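Local coordinates for protein acetyltransferase-like, GNAT family (Bacteroides thetaiotaomicron, PDB 3EY5) that probably transfers an acetyl group to an amino group of its substrate, as GNAT-family N-acetyltransferases generally do, at residues A[135-140]-A[163-168]; A[73-78]-A[170-175]; A[15-20]-A[54-59]; A[52-55]-A[60-63]. All blocks are in the same frame, centred on the assembly; numbering follows the deposited sequence.

Contact 1 of 4, residues A[135-140]-A[163-168]; sequences KDYYQP and KDYEGI
K135 lays its aliphatic chain across one face of the Y165 ring, and this CH-pi contact carries most of the packing. CB sits almost squarely over the ring, 3.5 Å from its centroid and 9° off the normal. K135 CG and CD run on over Y165 CG and CD1, so the lysine heads back across the ring toward the tyrosine's own CB. The bend at chi2 (-84°) turns the lysine chain along the ring face, and the contact is made by its CB, CG and CD.

The tyrosine reaches this place because its CG stands anti to the backbone N (chi1 167°), which sends the ring from helix 161-176 toward the corner of the chain at K135. The helix is the C-terminal one, following the last strand of the mixed GNAT-type sheet, and here it packs against the short strand that pairs antiparallel with 149-156. An inverse gamma turn centred on D136 shapes the corner.

Around the phenol end the contacts are van der Waals. Y165 OH lies 3.3 Å from Y137 CA and in the plane of the Y137 ring, at its edge, where CD1 is 3.7 Å from that oxygen. Y137 CD1 also approaches Y165 CE2 at 4.2 Å. The hydroxyl of Y137 is hydrogen-bonded to E109, while D136 forms a salt bridge with R112; W133 packs on Y165.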
loop_
_atom_site.group_PDB
_atom_site.type_symbol
_atom_site.label_atom_id
_atom_site.label_comp_id
_atom_site.label_asym_id
_atom_site.label_seq_id
_atom_site.Cartn_x
_atom_site.Cartn_y
_atom_site.Cartn_z
ATOM N N LYS A 135 15.543 7.006 -5.864
ATOM C CA LYS A 135 15.325 8.419 -6.011
ATOM C C LYS A 135 15.133 8.926 -4.600
ATOM O O LYS A 135 14.720 8.181 -3.732
ATOM C CB LYS A 135 14.092 8.654 -6.897
ATOM C CG LYS A 135 14.288 8.118 -8.316
ATOM C CD LYS A 135 15.025 9.154 -9.146
ATOM C CE LYS A 135 15.741 8.580 -10.349
ATOM N NZ LYS A 135 16.193 9.770 -11.196
ATOM N N ASP A 136 15.437 10.188 -4.364
ATOM C CA ASP A 136 15.330 10.733 -3.026
ATOM C C ASP A 136 13.843 11.049 -2.692
ATOM O O ASP A 136 13.455 12.214 -2.567
ATOM C CB ASP A 136 16.197 11.996 -2.912
ATOM C CG ASP A 136 16.303 12.512 -1.472
ATOM O OD1 ASP A 136 16.149 11.690 -0.522
ATOM O OD2 ASP A 136 16.541 13.740 -1.283
ATOM N N TYR A 137 13.031 10.008 -2.542
ATOM C CA TYR A 137 11.615 10.151 -2.245
ATOM C C TYR A 137 11.343 10.405 -0.722
ATOM O O TYR A 137 12.054 9.870 0.151
ATOM C CB TYR A 137 10.885 8.890 -2.699
ATOM C CG TYR A 137 9.392 8.986 -2.440
ATOM C CD1 TYR A 137 8.598 9.838 -3.194
ATOM C CD2 TYR A 137 8.788 8.232 -1.453
ATOM C CE1 TYR A 137 7.208 9.957 -2.971
ATOM C CE2 TYR A 137 7.409 8.338 -1.207
ATOM C CZ TYR A 137 6.628 9.227 -1.958
ATOM O OH TYR A 137 5.245 9.340 -1.737
ATOM N N TYR A 138 10.302 11.193 -0.440
ATOM C CA TYR A 138 9.775 11.433 0.914
ATOM C C TYR A 138 8.270 11.257 0.944
ATOM O O TYR A 138 7.568 11.794 0.081
ATOM C CB TYR A 138 10.110 12.866 1.385
ATOM C CG TYR A 138 11.572 13.002 1.789
ATOM C CD1 TYR A 138 12.546 13.286 0.840
ATOM C CD2 TYR A 138 11.974 12.793 3.117
ATOM C CE1 TYR A 138 13.884 13.359 1.192
ATOM C CE2 TYR A 138 13.302 12.885 3.483
ATOM C CZ TYR A 138 14.245 13.160 2.512
ATOM O OH TYR A 138 15.562 13.264 2.853
ATOM N N GLN A 139 7.765 10.504 1.918
ATOM C CA GLN A 139 6.334 10.466 2.167
ATOM C C GLN A 139 5.922 11.683 3.011
ATOM O O GLN A 139 6.364 11.818 4.159
ATOM C CB GLN A 139 5.961 9.184 2.906
ATOM C CG GLN A 139 4.448 9.020 3.084
ATOM C CD GLN A 139 4.117 7.940 4.086
ATOM O OE1 GLN A 139 3.531 8.213 5.134
ATOM N NE2 GLN A 139 4.520 6.718 3.793
ATOM N N PRO A 140 5.048 12.565 2.447
ATOM C CA PRO A 140 4.464 13.680 3.193
ATOM C C PRO A 140 3.730 13.104 4.394
ATOM O O PRO A 140 3.292 11.974 4.330
ATOM C CB PRO A 140 3.432 14.293 2.204
ATOM C CG PRO A 140 3.848 13.808 0.850
ATOM C CD PRO A 140 4.403 12.392 1.131
ATOM N N LYS A 163 12.525 8.485 -16.432
ATOM C CA LYS A 163 11.416 9.206 -17.098
ATOM C C LYS A 163 10.139 9.449 -16.303
ATOM O O LYS A 163 9.451 10.438 -16.540
ATOM C CB LYS A 163 11.018 8.501 -18.390
ATOM C CG LYS A 163 12.149 8.402 -19.388
ATOM C CD LYS A 163 13.194 7.420 -18.869
ATOM C CE LYS A 163 14.510 7.445 -19.648
ATOM N NZ LYS A 163 15.517 6.564 -18.945
ATOM N N ASP A 164 9.799 8.552 -15.385
ATOM C CA ASP A 164 8.452 8.552 -14.779
ATOM C C ASP A 164 8.378 9.058 -13.320
ATOM O O ASP A 164 7.323 9.525 -12.873
ATOM C CB ASP A 164 7.828 7.141 -14.894
ATOM C CG ASP A 164 7.728 6.655 -16.341
ATOM O OD1 ASP A 164 7.015 7.293 -17.137
ATOM O OD2 ASP A 164 8.345 5.622 -16.703
ATOM N N TYR A 165 9.502 8.982 -12.612
ATOM C CA TYR A 165 9.549 9.248 -11.173
ATOM C C TYR A 165 8.953 10.600 -10.734
ATOM O O TYR A 165 8.188 10.675 -9.759
ATOM C CB TYR A 165 10.976 9.135 -10.641
ATOM C CG TYR A 165 11.075 9.703 -9.241
ATOM C CD1 TYR A 165 11.677 10.937 -9.002
ATOM C CD2 TYR A 165 10.532 9.010 -8.162
ATOM C CE1 TYR A 165 11.742 11.470 -7.698
ATOM C CE2 TYR A 165 10.588 9.520 -6.864
ATOM C CZ TYR A 165 11.188 10.744 -6.635
ATOM O OH TYR A 165 11.229 11.235 -5.352
ATOM N N GLU A 166 9.306 11.656 -11.467
ATOM C CA GLU A 166 8.905 13.009 -11.106
ATOM C C GLU A 166 7.397 13.171 -11.239
ATOM O O GLU A 166 6.750 13.764 -10.357
ATOM C CB GLU A 166 9.666 14.046 -11.946
ATOM C CG GLU A 166 11.140 14.115 -11.580
ATOM C CD GLU A 166 11.402 14.470 -10.096
ATOM O OE1 GLU A 166 12.580 14.375 -9.649
ATOM O OE2 GLU A 166 10.448 14.843 -9.371
ATOM N N GLY A 167 6.840 12.590 -12.302
ATOM C CA GLY A 167 5.422 12.646 -12.530
ATOM C C GLY A 167 4.684 11.785 -11.523
ATOM O O GLY A 167 3.590 12.135 -11.100
ATOM N N ILE A 168 5.264 10.657 -11.136
ATOM C CA ILE A 168 4.595 9.807 -10.145
ATOM C C ILE A 168 4.638 10.456 -8.752
ATOM O O ILE A 168 3.608 10.513 -8.057
ATOM C CB ILE A 168 5.178 8.416 -10.115
ATOM C CG1 ILE A 168 4.751 7.677 -11.397
ATOM C CG2 ILE A 168 4.749 7.683 -8.853
ATOM C CD1 ILE A 168 5.647 6.496 -11.704
#

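Contact 2 of 4, residues A[73-78]-A[170-175]; sequences FYYVEH and HKLHTI
L172 drives one methyl, CD2, onto the face of the Y75 ring in a CH-pi contact. The methyl is 3.8 Å from the ring centroid and 22° off the normal, shifted toward the rim, so its closest approach is to Y75 CG at 3.5 Å. The other methyl, CD1, only grazes the ring at CE1, 4.1 Å away. A chi1 of 173° swings the Y75 ring off the strand toward the helix, where it meets the leucine.

The second group of contacts is made at an aromatic edge. K171 brings CD into the plane of the F73 ring, 3.5 Å from CE2, and the two side chains cross obliquely. L172 CD2 also lies near the edge of this ring, a looser 4.4 Å from F73 CE1. The NZ of K171 makes a long, weak ion pair with E72.

The polar end of Y75 is hydrogen-bonded to the hydroxyl of Y177, just beyond the helix. A leucine in place of Y75 would probably leave that hydroxyl without its mate and L172 CD2 without the flat surface it rests on.

Within the helix, T174 OG1 donates to H170 O at 2.9 Å, a carbonyl that also takes the backbone N of T174. The whole arrangement is helix-on-sheet packing: the C-terminal helix 161-176 sets L172 and the aliphatic part of K171 against F73 and Y75, at the entry to strand 74-81, a central strand of the GNAT acetyltransferase fold.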
loop_
_atom_site.group_PDB
_atom_site.type_symbol
_atom_site.label_atom_id
_atom_site.label_comp_id
_atom_site.label_asym_id
_atom_site.label_seq_id
_atom_site.Cartn_x
_atom_site.Cartn_y
_atom_site.Cartn_z
ATOM N N PHE A 73 -1.057 3.809 -13.715
ATOM C CA PHE A 73 -0.449 2.915 -12.702
ATOM C C PHE A 73 -1.347 2.876 -11.475
ATOM O O PHE A 73 -2.251 3.735 -11.334
ATOM C CB PHE A 73 0.952 3.388 -12.274
ATOM C CG PHE A 73 0.947 4.722 -11.582
ATOM C CD1 PHE A 73 1.020 4.810 -10.198
ATOM C CD2 PHE A 73 0.899 5.888 -12.307
ATOM C CE1 PHE A 73 1.006 6.039 -9.561
ATOM C CE2 PHE A 73 0.867 7.135 -11.664
ATOM C CZ PHE A 73 0.928 7.209 -10.298
ATOM N N TYR A 74 -1.048 1.902 -10.593
ATOM C CA TYR A 74 -1.653 1.743 -9.291
ATOM C C TYR A 74 -0.636 2.019 -8.157
ATOM O O TYR A 74 0.545 1.602 -8.232
ATOM C CB TYR A 74 -2.168 0.304 -9.126
ATOM C CG TYR A 74 -3.253 -0.113 -10.098
ATOM C CD1 TYR A 74 -4.533 0.440 -10.039
ATOM C CD2 TYR A 74 -2.997 -1.073 -11.067
ATOM C CE1 TYR A 74 -5.546 0.043 -10.953
ATOM C CE2 TYR A 74 -3.993 -1.494 -11.977
ATOM C CZ TYR A 74 -5.256 -0.934 -11.908
ATOM O OH TYR A 74 -6.201 -1.349 -12.812
ATOM N N TYR A 75 -1.118 2.699 -7.111
ATOM C CA TYR A 75 -0.293 3.010 -5.941
ATOM C C TYR A 75 -0.825 2.253 -4.745
ATOM O O TYR A 75 -2.011 2.417 -4.386
ATOM C CB TYR A 75 -0.328 4.505 -5.614
ATOM C CG TYR A 75 0.377 4.813 -4.323
ATOM C CD1 TYR A 75 1.751 4.534 -4.171
ATOM C CD2 TYR A 75 -0.315 5.359 -3.236
ATOM C CE1 TYR A 75 2.402 4.797 -2.982
ATOM C CE2 TYR A 75 0.343 5.639 -2.032
ATOM C CZ TYR A 75 1.699 5.335 -1.924
ATOM O OH TYR A 75 2.392 5.622 -0.763
ATOM N N VAL A 76 0.014 1.404 -4.155
ATOM C CA VAL A 76 -0.413 0.635 -2.998
ATOM C C VAL A 76 -0.159 1.470 -1.724
ATOM O O VAL A 76 1.004 1.800 -1.377
ATOM C CB VAL A 76 0.242 -0.778 -2.919
ATOM C CG1 VAL A 76 -0.067 -1.402 -1.571
ATOM C CG2 VAL A 76 -0.279 -1.695 -4.077
ATOM N N GLU A 77 -1.237 1.857 -1.049
ATOM C CA GLU A 77 -1.080 2.719 0.127
ATOM C C GLU A 77 -0.773 1.872 1.375
ATOM O O GLU A 77 0.300 2.014 1.981
ATOM C CB GLU A 77 -2.300 3.639 0.313
ATOM C CG GLU A 77 -1.966 4.951 1.001
ATOM C CD GLU A 77 -3.199 5.741 1.423
ATOM O OE1 GLU A 77 -4.258 5.556 0.820
ATOM O OE2 GLU A 77 -3.121 6.544 2.371
ATOM N N HIS A 78 -1.670 0.969 1.751
ATOM C CA HIS A 78 -1.322 0.032 2.807
ATOM C C HIS A 78 -1.613 -1.377 2.423
ATOM O O HIS A 78 -2.512 -1.666 1.646
ATOM C CB HIS A 78 -2.073 0.331 4.085
ATOM C CG HIS A 78 -1.740 1.654 4.671
ATOM N ND1 HIS A 78 -2.566 2.745 4.553
ATOM C CD2 HIS A 78 -0.656 2.071 5.349
ATOM C CE1 HIS A 78 -2.014 3.781 5.152
ATOM N NE2 HIS A 78 -0.854 3.398 5.648
ATOM N N HIS A 170 4.795 13.521 -8.021
ATOM C CA HIS A 170 3.865 14.618 -8.020
ATOM C C HIS A 170 2.418 14.109 -7.807
ATOM O O HIS A 170 1.711 14.602 -6.938
ATOM C CB HIS A 170 4.019 15.505 -9.290
ATOM C CG HIS A 170 3.072 16.667 -9.310
ATOM N ND1 HIS A 170 3.259 17.793 -8.531
ATOM C CD2 HIS A 170 1.899 16.856 -9.961
ATOM C CE1 HIS A 170 2.259 18.635 -8.723
ATOM N NE2 HIS A 170 1.417 18.092 -9.585
ATOM N N LYS A 171 1.995 13.121 -8.579
ATOM C CA LYS A 171 0.694 12.468 -8.378
ATOM C C LYS A 171 0.439 11.967 -6.947
ATOM O O LYS A 171 -0.649 12.164 -6.409
ATOM C CB LYS A 171 0.522 11.287 -9.361
ATOM C CG LYS A 171 0.552 11.698 -10.827
ATOM C CD LYS A 171 0.212 10.527 -11.769
ATOM C CE LYS A 171 0.530 10.835 -13.252
ATOM N NZ LYS A 171 1.946 10.463 -13.683
ATOM N N LEU A 172 1.442 11.314 -6.352
ATOM C CA LEU A 172 1.358 10.815 -4.982
ATOM C C LEU A 172 1.192 11.932 -3.946
ATOM O O LEU A 172 0.300 11.862 -3.066
ATOM C CB LEU A 172 2.618 9.986 -4.616
ATOM C CG LEU A 172 2.914 8.743 -5.478
ATOM C CD1 LEU A 172 4.103 7.961 -4.908
ATOM C CD2 LEU A 172 1.718 7.843 -5.591
ATOM N N HIS A 173 2.070 12.938 -4.021
ATOM C CA HIS A 173 2.060 14.010 -3.035
ATOM C C HIS A 173 0.756 14.805 -3.047
ATOM O O HIS A 173 0.248 15.207 -2.011
ATOM C CB HIS A 173 3.236 14.936 -3.266
ATOM C CG HIS A 173 4.528 14.356 -2.803
ATOM N ND1 HIS A 173 5.622 15.128 -2.491
ATOM C CD2 HIS A 173 4.886 13.070 -2.553
ATOM C CE1 HIS A 173 6.615 14.347 -2.093
ATOM N NE2 HIS A 173 6.191 13.092 -2.114
ATOM N N THR A 174 0.214 15.036 -4.220
ATOM C CA THR A 174 -0.935 15.920 -4.270
ATOM C C THR A 174 -2.213 15.140 -3.977
ATOM O O THR A 174 -3.008 15.581 -3.141
ATOM C CB THR A 174 -1.009 16.685 -5.582
ATOM O OG1 THR A 174 -0.877 15.766 -6.662
ATOM C CG2 THR A 174 0.149 17.674 -5.694
ATOM N N ILE A 175 -2.375 13.968 -4.598
ATOM C CA ILE A 175 -3.628 13.215 -4.513
ATOM C C ILE A 175 -3.746 12.348 -3.282
ATOM O O ILE A 175 -4.807 12.281 -2.662
ATOM C CB ILE A 175 -3.870 12.364 -5.761
ATOM C CG1 ILE A 175 -3.956 13.302 -6.969
ATOM C CG2 ILE A 175 -5.208 11.589 -5.615
ATOM C CD1 ILE A 175 -3.300 12.795 -8.210
#

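Contact 3 of 4, residues A[15-20]-A[54-59]; sequences VQHYKF and IIFDDD
H17 turns one face of its imidazole to the edge of the F56 ring, overlapping it in a T-shaped stack. The ring planes stand at 83° with centroids 5.5 Å apart, and F56 CZ is the atom that meets the histidine face, near the rim. In the GNAT fold this is the packing of the first helix, 15-28, on the N-terminal side of the sheet; the helix crosses strand 54-57 almost at right angles (103°), with the axes of the two segments 9.8 Å apart at closest approach.

I54 reaches the helix with its CD1 methyl. The extended side chain, with chi1 at 177°, carries CD1 out from the strand until the methyl meets H17 ND1 at 3.8 Å and F20 CD2 at 3.7 Å. H17 and F20 lie three residues apart on the same side of the helix, so a single methyl is shared between their rings, the isoleucine running athwart both side chains.

Burial has a polar cost here, since H17 ND1 is covered by the contact and finds no partner in the model. Replacing H17 by an alanine would probably leave the edge of F56 without the face it leans on and uncover one flank of I54 CD1.

The F56 ring is also in a cation-pi contact with R6 of the neighbouring strand 6-9, and I10 packs on both H17 and I54. At the histidine, F56 CZ sits closest to NE2, at 3.9 Å.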
loop_
_atom_site.group_PDB
_atom_site.type_symbol
_atom_site.label_atom_id
_atom_site.label_comp_id
_atom_site.label_asym_id
_atom_site.label_seq_id
_atom_site.Cartn_x
_atom_site.Cartn_y
_atom_site.Cartn_z
ATOM N N VAL A 15 -19.878 -4.050 7.273
ATOM C CA VAL A 15 -19.510 -3.861 8.672
ATOM C C VAL A 15 -18.398 -4.797 9.165
ATOM O O VAL A 15 -17.345 -4.309 9.610
ATOM C CB VAL A 15 -20.774 -3.861 9.592
ATOM C CG1 VAL A 15 -20.537 -4.581 10.918
ATOM C CG2 VAL A 15 -21.254 -2.433 9.828
ATOM N N GLN A 16 -18.607 -6.113 9.059
ATOM C CA GLN A 16 -17.636 -7.087 9.591
ATOM C C GLN A 16 -16.264 -6.982 8.931
ATOM O O GLN A 16 -15.223 -6.976 9.613
ATOM C CB GLN A 16 -18.144 -8.530 9.504
ATOM C CG GLN A 16 -17.018 -9.579 9.507
ATOM C CD GLN A 16 -17.476 -10.957 9.928
ATOM O OE1 GLN A 16 -17.059 -11.465 10.971
ATOM N NE2 GLN A 16 -18.327 -11.582 9.112
ATOM N N HIS A 17 -16.266 -6.898 7.605
ATOM C CA HIS A 17 -15.023 -6.795 6.876
ATOM C C HIS A 17 -14.331 -5.479 7.121
ATOM O O HIS A 17 -13.109 -5.451 7.265
ATOM C CB HIS A 17 -15.242 -7.020 5.400
ATOM C CG HIS A 17 -15.821 -8.358 5.081
ATOM N ND1 HIS A 17 -15.604 -9.469 5.873
ATOM C CD2 HIS A 17 -16.601 -8.769 4.050
ATOM C CE1 HIS A 17 -16.229 -10.505 5.339
ATOM N NE2 HIS A 17 -16.841 -10.106 4.234
ATOM N N TYR A 18 -15.079 -4.388 7.170
ATOM C CA TYR A 18 -14.425 -3.094 7.355
ATOM C C TYR A 18 -13.750 -2.962 8.720
ATOM O O TYR A 18 -12.629 -2.423 8.820
ATOM C CB TYR A 18 -15.346 -1.913 7.092
ATOM C CG TYR A 18 -14.593 -0.588 7.097
ATOM C CD1 TYR A 18 -14.069 -0.051 5.911
ATOM C CD2 TYR A 18 -14.392 0.121 8.290
ATOM C CE1 TYR A 18 -13.380 1.158 5.920
ATOM C CE2 TYR A 18 -13.715 1.321 8.308
ATOM C CZ TYR A 18 -13.216 1.840 7.132
ATOM O OH TYR A 18 -12.530 3.038 7.173
ATOM N N LYS A 19 -14.429 -3.456 9.752
ATOM C CA LYS A 19 -13.898 -3.467 11.106
ATOM C C LYS A 19 -12.659 -4.360 11.187
ATOM O O LYS A 19 -11.698 -4.018 11.866
ATOM C CB LYS A 19 -14.956 -3.952 12.094
ATOM C CG LYS A 19 -14.768 -3.409 13.506
ATOM C CD LYS A 19 -16.016 -3.640 14.348
ATOM C CE LYS A 19 -15.958 -2.876 15.683
ATOM N NZ LYS A 19 -16.537 -1.489 15.602
ATOM N N PHE A 20 -12.691 -5.497 10.494
ATOM C CA PHE A 20 -11.526 -6.358 10.380
ATOM C C PHE A 20 -10.328 -5.597 9.785
ATOM O O PHE A 20 -9.233 -5.637 10.335
ATOM C CB PHE A 20 -11.834 -7.599 9.516
ATOM C CG PHE A 20 -10.603 -8.396 9.123
ATOM C CD1 PHE A 20 -10.035 -9.311 10.009
ATOM C CD2 PHE A 20 -10.001 -8.216 7.873
ATOM C CE1 PHE A 20 -8.904 -10.044 9.646
ATOM C CE2 PHE A 20 -8.869 -8.950 7.505
ATOM C CZ PHE A 20 -8.322 -9.864 8.395
ATOM N N ILE A 54 -10.400 -6.327 1.049
ATOM C CA ILE A 54 -10.080 -7.409 1.978
ATOM C C ILE A 54 -9.479 -8.541 1.147
ATOM O O ILE A 54 -9.830 -8.757 -0.037
ATOM C CB ILE A 54 -11.298 -7.827 2.878
ATOM C CG1 ILE A 54 -10.929 -8.998 3.776
ATOM C CG2 ILE A 54 -12.493 -8.212 2.029
ATOM C CD1 ILE A 54 -11.929 -9.253 4.893
ATOM N N ILE A 55 -8.520 -9.221 1.738
ATOM C CA ILE A 55 -7.858 -10.298 1.061
ATOM C C ILE A 55 -8.385 -11.602 1.680
ATOM O O ILE A 55 -8.375 -11.760 2.905
ATOM C CB ILE A 55 -6.331 -10.196 1.208
ATOM C CG1 ILE A 55 -5.802 -8.858 0.631
ATOM C CG2 ILE A 55 -5.674 -11.347 0.526
ATOM C CD1 ILE A 55 -4.431 -8.588 1.072
ATOM N N PHE A 56 -8.862 -12.508 0.836
ATOM C CA PHE A 56 -9.345 -13.792 1.301
ATOM C C PHE A 56 -8.447 -14.936 0.918
ATOM O O PHE A 56 -7.822 -14.917 -0.132
ATOM C CB PHE A 56 -10.722 -14.070 0.725
ATOM C CG PHE A 56 -11.801 -13.224 1.305
ATOM C CD1 PHE A 56 -12.107 -11.990 0.749
ATOM C CD2 PHE A 56 -12.532 -13.672 2.396
ATOM C CE1 PHE A 56 -13.124 -11.209 1.294
ATOM C CE2 PHE A 56 -13.551 -12.897 2.936
ATOM C CZ PHE A 56 -13.843 -11.662 2.384
ATOM N N ASP A 57 -8.384 -15.944 1.776
ATOM C CA ASP A 57 -7.891 -17.267 1.374
ATOM C C ASP A 57 -9.115 -18.167 1.474
ATOM O O ASP A 57 -9.485 -18.645 2.533
ATOM C CB ASP A 57 -6.719 -17.703 2.249
ATOM C CG ASP A 57 -6.195 -19.088 1.903
ATOM O OD1 ASP A 57 -5.816 -19.336 0.738
ATOM O OD2 ASP A 57 -6.148 -19.942 2.821
ATOM N N ASP A 58 -9.759 -18.333 0.324
ATOM C CA ASP A 58 -11.130 -18.835 0.187
ATOM C C ASP A 58 -12.110 -17.873 0.800
ATOM O O ASP A 58 -12.283 -16.769 0.313
ATOM C CB ASP A 58 -11.290 -20.230 0.787
ATOM C CG ASP A 58 -10.468 -21.246 0.064
ATOM O OD1 ASP A 58 -10.375 -22.387 0.572
ATOM O OD2 ASP A 58 -9.914 -20.897 -1.014
ATOM N N ASP A 59 -12.749 -18.292 1.870
ATOM C CA ASP A 59 -13.651 -17.423 2.585
ATOM C C ASP A 59 -13.027 -16.992 3.920
ATOM O O ASP A 59 -13.715 -16.439 4.788
ATOM C CB ASP A 59 -14.978 -18.142 2.796
ATOM C CG ASP A 59 -14.832 -19.389 3.635
ATOM O OD1 ASP A 59 -14.938 -20.511 3.076
ATOM O OD2 ASP A 59 -14.613 -19.244 4.860
#

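Contact 4 of 4, residues A[52-55]-A[60-63]; sequences NNII and LPIG
With chi1 at -59°, I55 has its CG2 branch anti to the backbone N, and I62 has chi1 at 75°, its CG1 between the backbone N and the carbonyl carbon; the two branches meet with CG2 of I55 3.9 Å from CG1 of I62. I54 points to the other face of its strand, where it lies side by side with P61, and its CD1 presses unusually close to P61 CB, 3.3 Å away.

The backbones are joined through I55. Its N donates to G63 O at 2.8 Å, nearly straight at 172°. Its O receives I62 N at 2.9 Å, equally straight, and takes a weak bond from G63 N at 3.4 Å. I62 and G63 thus both face I55, a classic beta bulge in the hairpin of strands 50-57 and 60-69. I55 and G63 form its antiparallel hydrogen-bonded pair. The side chain of I55 covers the G63 backbone, and a CB on the glycine would fall 3.3 Å from I55 CD1, a tight fit.

Next to the hairpin, strand 6-9 takes the other edge of strand 50-57, with F7 packing on I55. The backbone hydrogen bonds across the two segments all run through I55, whose oxygen serves two successive amides, firmly I62 N and weakly G63 N, as expected of the bulge.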
loop_
_atom_site.group_PDB
_atom_site.type_symbol
_atom_site.label_atom_id
_atom_site.label_comp_id
_atom_site.label_asym_id
_atom_site.label_seq_id
_atom_site.Cartn_x
_atom_site.Cartn_y
_atom_site.Cartn_z
ATOM N N ASN A 52 -10.423 0.144 -1.195
ATOM C CA ASN A 52 -10.146 -0.611 0.020
ATOM C C ASN A 52 -10.572 -2.068 -0.180
ATOM O O ASN A 52 -11.727 -2.333 -0.512
ATOM C CB ASN A 52 -10.919 0.033 1.185
ATOM C CG ASN A 52 -10.342 -0.313 2.541
ATOM O OD1 ASN A 52 -9.692 -1.366 2.717
ATOM N ND2 ASN A 52 -10.560 0.589 3.526
ATOM N N ASN A 53 -9.643 -3.006 -0.014
ATOM C CA ASN A 53 -9.931 -4.400 -0.306
ATOM C C ASN A 53 -9.533 -5.344 0.793
ATOM O O ASN A 53 -8.453 -5.205 1.375
ATOM C CB ASN A 53 -9.233 -4.877 -1.592
ATOM C CG ASN A 53 -9.429 -3.938 -2.755
ATOM O OD1 ASN A 53 -10.237 -4.203 -3.651
ATOM N ND2 ASN A 53 -8.646 -2.836 -2.777
ATOM N N ILE A 54 -10.400 -6.327 1.049
ATOM C CA ILE A 54 -10.080 -7.409 1.978
ATOM C C ILE A 54 -9.479 -8.541 1.147
ATOM O O ILE A 54 -9.830 -8.757 -0.037
ATOM C CB ILE A 54 -11.298 -7.827 2.878
ATOM C CG1 ILE A 54 -10.929 -8.998 3.776
ATOM C CG2 ILE A 54 -12.493 -8.212 2.029
ATOM C CD1 ILE A 54 -11.929 -9.253 4.893
ATOM N N ILE A 55 -8.520 -9.221 1.738
ATOM C CA ILE A 55 -7.858 -10.298 1.061
ATOM C C ILE A 55 -8.385 -11.602 1.680
ATOM O O ILE A 55 -8.375 -11.760 2.905
ATOM C CB ILE A 55 -6.331 -10.196 1.208
ATOM C CG1 ILE A 55 -5.802 -8.858 0.631
ATOM C CG2 ILE A 55 -5.674 -11.347 0.526
ATOM C CD1 ILE A 55 -4.431 -8.588 1.072
ATOM N N LEU A 60 -11.726 -17.253 4.079
ATOM C CA LEU A 60 -10.991 -16.778 5.262
ATOM C C LEU A 60 -10.371 -15.395 4.982
ATOM O O LEU A 60 -9.502 -15.259 4.125
ATOM C CB LEU A 60 -9.895 -17.774 5.678
ATOM C CG LEU A 60 -9.428 -17.883 7.139
ATOM C CD1 LEU A 60 -7.949 -18.229 7.207
ATOM C CD2 LEU A 60 -9.683 -16.641 7.971
ATOM N N PRO A 61 -10.818 -14.362 5.712
ATOM C CA PRO A 61 -10.168 -13.054 5.558
ATOM C C PRO A 61 -8.788 -13.126 6.227
ATOM O O PRO A 61 -8.709 -13.499 7.395
ATOM C CB PRO A 61 -11.101 -12.102 6.322
ATOM C CG PRO A 61 -12.302 -12.938 6.750
ATOM C CD PRO A 61 -11.869 -14.351 6.743
ATOM N N ILE A 62 -7.723 -12.829 5.480
ATOM C CA ILE A 62 -6.346 -12.981 5.963
ATOM C C ILE A 62 -5.580 -11.658 5.897
ATOM O O ILE A 62 -4.449 -11.570 6.381
ATOM C CB ILE A 62 -5.537 -14.048 5.143
ATOM C CG1 ILE A 62 -5.130 -13.502 3.764
ATOM C CG2 ILE A 62 -6.297 -15.442 5.082
ATOM C CD1 ILE A 62 -4.874 -14.581 2.728
ATOM N N GLY A 63 -6.190 -10.641 5.288
ATOM C CA GLY A 63 -5.507 -9.375 5.039
ATOM C C GLY A 63 -6.352 -8.296 4.398
ATOM O O GLY A 63 -7.572 -8.449 4.207
#

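Overall arrangement
After strand 6-9, helix 15-28 leads the chain through helix 37-46 to strand 50-57, where contact 3 closes the first loop by laying residues 15-20 on 54-59. Contact 4 follows at once as the short hairpin 52-55 with 60-63; the two share I54 and I55, and their centres are about 4 Å apart. The chain continues through strand 74-81, and contact 2 closes a loop of about 90 residues when helix 161-176 returns to it. Contact 1 is nested inside that loop and uses the same helix, touching contact 2 through L172 and H173. Contacts 1 and 2 thus bind the C-terminal helix to the sheet, across the chain's centre from contacts 3 and 4.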